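Local coordinates for protein alpha-L-rhamnosidase (Aspergillus terreus, PDB 6GSZ) that probably hydrolyses terminal non-reducing alpha-L-rhamnose residues from alpha-L-rhamnosides, at residues A[703-716]-A[765-777]. Numbering follows the deposited sequence.
Sequences GHTLSKYGESDAFY and GSVGSWLHEVIGG
The indole of Trp770 is driven as a knob into a hole lined by Gly703, Ser707, Ser712 and Phe715. A chi1 of -164° turns CG away from the backbone N and sends the indole toward helices 699-708 and 712-719. Phe715 lays an edge on one indole face, CD2 lying 3.4 Å from Trp770 CD2, in a T-shaped pair; Val774 CB of Trp770's own helix lies over the other face. The six-membered ring of Trp770 in turn presents its edge to the face of Tyr716: CH2 stands over the centre of the phenol ring, 3.8 Å from Tyr716 CE2, with the planes 79° apart. Trp770 NE1 donates to Ser707 OG (2.9 Å), close to the indole plane, and Ser707 OG is itself hydrogen-bonded to Ser712 OG at 2.7 Å, a link that ties the two helices together beside the indole. Having no side chain, Gly703 leaves room for Trp770 CD1 against its backbone; its CA also lies over the centre of the Phe715 ring. Next to it along helix 699-708, His704 NE2 and Ser769 OG share a nearly straight hydrogen bond of 2.8 Å, while Trp770 CD1 sits above the rim of the imidazole. Glu773 OE1 approaches His704 CE1 to 3.5 Å but forms its salt bridge with Arg479 of helix 471-484. Tyr716 rests against Ile775 CG1 and gives its hydroxyl a partner in Val793 O. A Schellman motif with Gly710 at C-prime ends helix 699-708 before helix 712-719 begins, and both pack on Trp770 in an aromatic cluster within the six-hairpin glycosidase domain, the helical catalytic domain of this family.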
loop_
_atom_site.group_PDB
_atom_site.type_symbol
_atom_site.label_atom_id
_atom_site.label_comp_id
_atom_site.label_asym_id
_atom_site.label_seq_id
_atom_site.Cartn_x
_atom_site.Cartn_y
_atom_site.Cartn_z
ATOM N N GLY A 703 2.820 -14.183 -17.375
ATOM C CA GLY A 703 1.507 -14.623 -17.798
ATOM C C GLY A 703 0.938 -13.722 -18.872
ATOM O O GLY A 703 0.326 -14.200 -19.840
ATOM N N HIS A 704 1.107 -12.413 -18.721
ATOM C CA HIS A 704 0.583 -11.458 -19.681
ATOM C C HIS A 704 1.279 -11.615 -21.023
ATOM O O HIS A 704 0.644 -11.423 -22.077
ATOM C CB HIS A 704 0.696 -10.026 -19.183
ATOM C CG HIS A 704 -0.121 -9.813 -17.967
ATOM N ND1 HIS A 704 -1.491 -9.945 -17.979
ATOM C CD2 HIS A 704 0.232 -9.544 -16.690
ATOM C CE1 HIS A 704 -1.957 -9.728 -16.754
ATOM N NE2 HIS A 704 -0.914 -9.499 -15.944
ATOM N N THR A 705 2.557 -11.978 -21.010
ATOM C CA THR A 705 3.318 -12.152 -22.220
ATOM C C THR A 705 2.774 -13.374 -22.963
ATOM O O THR A 705 2.548 -13.353 -24.198
ATOM C CB THR A 705 4.816 -12.318 -21.943
ATOM O OG1 THR A 705 5.321 -11.144 -21.293
ATOM C CG2 THR A 705 5.601 -12.574 -23.211
ATOM N N LEU A 706 2.574 -14.486 -22.240
ATOM C CA LEU A 706 2.104 -15.703 -22.869
ATOM C C LEU A 706 0.703 -15.476 -23.430
ATOM O O LEU A 706 0.406 -15.874 -24.578
ATOM C CB LEU A 706 2.155 -16.872 -21.872
ATOM C CG LEU A 706 3.562 -17.373 -21.571
ATOM C CD1 LEU A 706 3.557 -18.189 -20.293
ATOM C CD2 LEU A 706 4.100 -18.192 -22.730
ATOM N N SER A 707 -0.177 -14.824 -22.689
ATOM C CA SER A 707 -1.537 -14.554 -23.170
ATOM C C SER A 707 -1.518 -13.615 -24.385
ATOM O O SER A 707 -2.314 -13.791 -25.308
ATOM C CB SER A 707 -2.398 -13.991 -22.061
ATOM O OG SER A 707 -2.583 -14.968 -21.045
ATOM N N LYS A 708 -0.612 -12.642 -24.439
ATOM C CA LYS A 708 -0.484 -11.699 -25.555
ATOM C C LYS A 708 -0.277 -12.476 -26.864
ATOM O O LYS A 708 -0.775 -12.043 -27.921
ATOM C CB LYS A 708 0.701 -10.761 -25.297
ATOM C CG LYS A 708 1.073 -9.808 -26.428
ATOM C CD LYS A 708 2.180 -8.863 -26.014
ATOM C CE LYS A 708 2.589 -7.894 -27.106
ATOM N NZ LYS A 708 3.403 -6.791 -26.550
ATOM N N TYR A 709 0.381 -13.641 -26.785
ATOM C CA TYR A 709 0.714 -14.481 -27.962
ATOM C C TYR A 709 -0.159 -15.726 -28.065
ATOM O O TYR A 709 0.164 -16.671 -28.836
ATOM C CB TYR A 709 2.201 -14.834 -27.930
ATOM C CG TYR A 709 2.944 -13.702 -28.557
ATOM C CD1 TYR A 709 2.976 -13.575 -29.931
ATOM C CD2 TYR A 709 3.444 -12.673 -27.788
ATOM C CE1 TYR A 709 3.584 -12.493 -30.537
ATOM C CE2 TYR A 709 4.050 -11.580 -28.372
ATOM C CZ TYR A 709 4.127 -11.497 -29.750
ATOM O OH TYR A 709 4.698 -10.410 -30.308
ATOM N N GLY A 710 -1.299 -15.712 -27.361
ATOM C CA GLY A 710 -2.295 -16.783 -27.490
ATOM C C GLY A 710 -1.914 -18.064 -26.781
ATOM O O GLY A 710 -2.465 -19.145 -27.075
ATOM N N GLU A 711 -0.998 -17.943 -25.805
ATOM C CA GLU A 711 -0.481 -19.116 -25.119
ATOM C C GLU A 711 -0.955 -19.164 -23.658
ATOM O O GLU A 711 -0.188 -19.584 -22.776
ATOM C CB GLU A 711 1.036 -19.135 -25.219
ATOM C CG GLU A 711 1.554 -19.123 -26.645
ATOM C CD GLU A 711 1.430 -20.422 -27.413
ATOM O OE1 GLU A 711 1.094 -21.466 -26.787
ATOM O OE2 GLU A 711 1.722 -20.391 -28.639
ATOM N N SER A 712 -2.206 -18.766 -23.400
ATOM C CA SER A 712 -2.761 -18.861 -22.061
ATOM C C SER A 712 -2.725 -20.293 -21.508
ATOM O O SER A 712 -2.581 -20.462 -20.313
ATOM C CB SER A 712 -4.162 -18.266 -21.948
ATOM O OG SER A 712 -4.165 -16.871 -22.196
ATOM N N ASP A 713 -2.926 -21.323 -22.332
ATOM C CA ASP A 713 -2.922 -22.714 -21.828
ATOM C C ASP A 713 -1.570 -23.062 -21.200
ATOM O O ASP A 713 -1.528 -23.707 -20.148
ATOM C CB ASP A 713 -3.249 -23.707 -22.952
ATOM C CG ASP A 713 -4.705 -23.664 -23.327
ATOM O OD1 ASP A 713 -5.576 -23.428 -22.460
ATOM O OD2 ASP A 713 -4.962 -23.902 -24.510
ATOM N N ALA A 714 -0.471 -22.600 -21.800
ATOM C CA ALA A 714 0.855 -22.816 -21.225
ATOM C C ALA A 714 0.956 -22.172 -19.836
ATOM O O ALA A 714 1.515 -22.755 -18.930
ATOM C CB ALA A 714 1.940 -22.291 -22.145
ATOM N N PHE A 715 0.407 -20.972 -19.688
ATOM C CA PHE A 715 0.519 -20.290 -18.394
ATOM C C PHE A 715 -0.360 -21.006 -17.376
ATOM O O PHE A 715 0.014 -21.119 -16.213
ATOM C CB PHE A 715 0.201 -18.789 -18.457
ATOM C CG PHE A 715 0.649 -18.107 -17.182
ATOM C CD1 PHE A 715 2.005 -18.007 -16.907
ATOM C CD2 PHE A 715 -0.256 -17.624 -16.262
ATOM C CE1 PHE A 715 2.434 -17.422 -15.721
ATOM C CE2 PHE A 715 0.174 -16.995 -15.094
ATOM C CZ PHE A 715 1.521 -16.894 -14.837
ATOM N N TYR A 716 -1.566 -21.426 -17.788
ATOM C CA TYR A 716 -2.413 -22.197 -16.879
ATOM C C TYR A 716 -1.630 -23.413 -16.348
ATOM O O TYR A 716 -1.785 -23.802 -15.166
ATOM C CB TYR A 716 -3.717 -22.631 -17.557
ATOM C CG TYR A 716 -4.890 -21.690 -17.421
ATOM C CD1 TYR A 716 -5.487 -21.408 -16.194
ATOM C CD2 TYR A 716 -5.459 -21.117 -18.536
ATOM C CE1 TYR A 716 -6.595 -20.576 -16.100
ATOM C CE2 TYR A 716 -6.585 -20.302 -18.460
ATOM C CZ TYR A 716 -7.177 -20.041 -17.245
ATOM O OH TYR A 716 -8.295 -19.254 -17.160
ATOM N N GLY A 765 3.489 -12.317 -5.848
ATOM C CA GLY A 765 2.061 -12.120 -5.902
ATOM C C GLY A 765 1.635 -11.261 -7.094
ATOM O O GLY A 765 0.440 -11.074 -7.288
ATOM N N SER A 766 2.592 -10.754 -7.879
ATOM C CA SER A 766 2.302 -10.031 -9.138
ATOM C C SER A 766 1.543 -10.879 -10.166
ATOM O O SER A 766 0.987 -10.322 -11.098
ATOM C CB SER A 766 3.568 -9.473 -9.740
ATOM O OG SER A 766 4.484 -10.500 -10.069
ATOM N N VAL A 767 1.522 -12.194 -9.974
ATOM C CA VAL A 767 0.658 -13.077 -10.768
ATOM C C VAL A 767 -0.823 -12.744 -10.554
ATOM O O VAL A 767 -1.660 -13.103 -11.390
ATOM C CB VAL A 767 0.936 -14.564 -10.487
ATOM C CG1 VAL A 767 0.448 -14.989 -9.117
ATOM C CG2 VAL A 767 0.351 -15.454 -11.574
ATOM N N GLY A 768 -1.194 -12.023 -9.490
ATOM C CA GLY A 768 -2.568 -11.698 -9.207
ATOM C C GLY A 768 -3.240 -10.997 -10.375
ATOM O O GLY A 768 -4.436 -11.227 -10.655
ATOM N N SER A 769 -2.518 -10.104 -11.047
ATOM C CA SER A 769 -3.105 -9.383 -12.190
ATOM C C SER A 769 -3.542 -10.320 -13.304
ATOM O O SER A 769 -4.468 -9.981 -14.031
ATOM C CB SER A 769 -2.187 -8.310 -12.733
ATOM O OG SER A 769 -0.984 -8.837 -13.232
ATOM N N TRP A 770 -2.849 -11.449 -13.454
ATOM C CA TRP A 770 -3.257 -12.424 -14.475
ATOM C C TRP A 770 -4.562 -13.096 -14.036
ATOM O O TRP A 770 -5.463 -13.374 -14.859
ATOM C CB TRP A 770 -2.155 -13.453 -14.744
ATOM C CG TRP A 770 -2.338 -14.225 -16.012
ATOM C CD1 TRP A 770 -1.899 -13.835 -17.235
ATOM C CD2 TRP A 770 -2.930 -15.523 -16.157
ATOM N NE1 TRP A 770 -2.234 -14.781 -18.157
ATOM C CE2 TRP A 770 -2.895 -15.809 -17.541
ATOM C CE3 TRP A 770 -3.538 -16.443 -15.293
ATOM C CZ2 TRP A 770 -3.392 -17.000 -18.061
ATOM C CZ3 TRP A 770 -4.031 -17.617 -15.817
ATOM C CH2 TRP A 770 -3.949 -17.894 -17.181
ATOM N N LEU A 771 -4.691 -13.417 -12.752
ATOM C CA LEU A 771 -5.958 -13.942 -12.231
ATOM C C LEU A 771 -7.098 -12.958 -12.512
ATOM O O LEU A 771 -8.175 -13.323 -12.988
ATOM C CB LEU A 771 -5.861 -14.213 -10.733
ATOM C CG LEU A 771 -4.710 -15.097 -10.255
ATOM C CD1 LEU A 771 -4.785 -15.321 -8.747
ATOM C CD2 LEU A 771 -4.542 -16.400 -10.937
ATOM N N HIS A 772 -6.843 -11.681 -12.287
ATOM C CA HIS A 772 -7.875 -10.666 -12.429
ATOM C C HIS A 772 -8.246 -10.492 -13.906
ATOM O O HIS A 772 -9.453 -10.329 -14.228
ATOM C CB HIS A 772 -7.430 -9.309 -11.847
ATOM C CG HIS A 772 -7.000 -9.336 -10.411
ATOM N ND1 HIS A 772 -6.034 -8.468 -9.956
ATOM C CD2 HIS A 772 -7.392 -10.096 -9.362
ATOM C CE1 HIS A 772 -5.876 -8.705 -8.658
ATOM N NE2 HIS A 772 -6.696 -9.696 -8.263
ATOM N N GLU A 773 -7.210 -10.322 -14.745
ATOM C CA GLU A 773 -7.424 -9.825 -16.120
ATOM C C GLU A 773 -7.697 -10.941 -17.134
ATOM O O GLU A 773 -8.320 -10.672 -18.156
ATOM C CB GLU A 773 -6.211 -9.048 -16.629
ATOM C CG GLU A 773 -5.882 -7.821 -15.782
ATOM C CD GLU A 773 -4.747 -6.977 -16.350
ATOM O OE1 GLU A 773 -4.324 -7.218 -17.516
ATOM O OE2 GLU A 773 -4.230 -6.134 -15.597
ATOM N N VAL A 774 -7.207 -12.142 -16.887
ATOM C CA VAL A 774 -7.302 -13.208 -17.873
ATOM C C VAL A 774 -8.290 -14.276 -17.394
ATOM O O VAL A 774 -9.244 -14.602 -18.103
ATOM C CB VAL A 774 -5.918 -13.786 -18.231
ATOM C CG1 VAL A 774 -6.068 -14.898 -19.226
ATOM C CG2 VAL A 774 -5.004 -12.706 -18.801
ATOM N N ILE A 775 -8.113 -14.814 -16.188
ATOM C CA ILE A 775 -9.132 -15.758 -15.641
ATOM C C ILE A 775 -10.445 -14.992 -15.434
ATOM O O ILE A 775 -11.518 -15.438 -15.853
ATOM C CB ILE A 775 -8.687 -16.447 -14.342
ATOM C CG1 ILE A 775 -7.347 -17.173 -14.510
ATOM C CG2 ILE A 775 -9.785 -17.397 -13.867
ATOM C CD1 ILE A 775 -6.889 -17.891 -13.260
ATOM N N GLY A 776 -10.351 -13.811 -14.814
ATOM C CA GLY A 776 -11.518 -12.972 -14.549
ATOM C C GLY A 776 -11.908 -12.097 -15.719
ATOM O O GLY A 776 -13.007 -11.541 -15.726
ATOM N N GLY A 777 -10.982 -11.913 -16.664
ATOM C CA GLY A 777 -11.252 -11.186 -17.869
ATOM C C GLY A 777 -11.203 -9.672 -17.785
ATOM O O GLY A 777 -11.372 -9.029 -18.814
#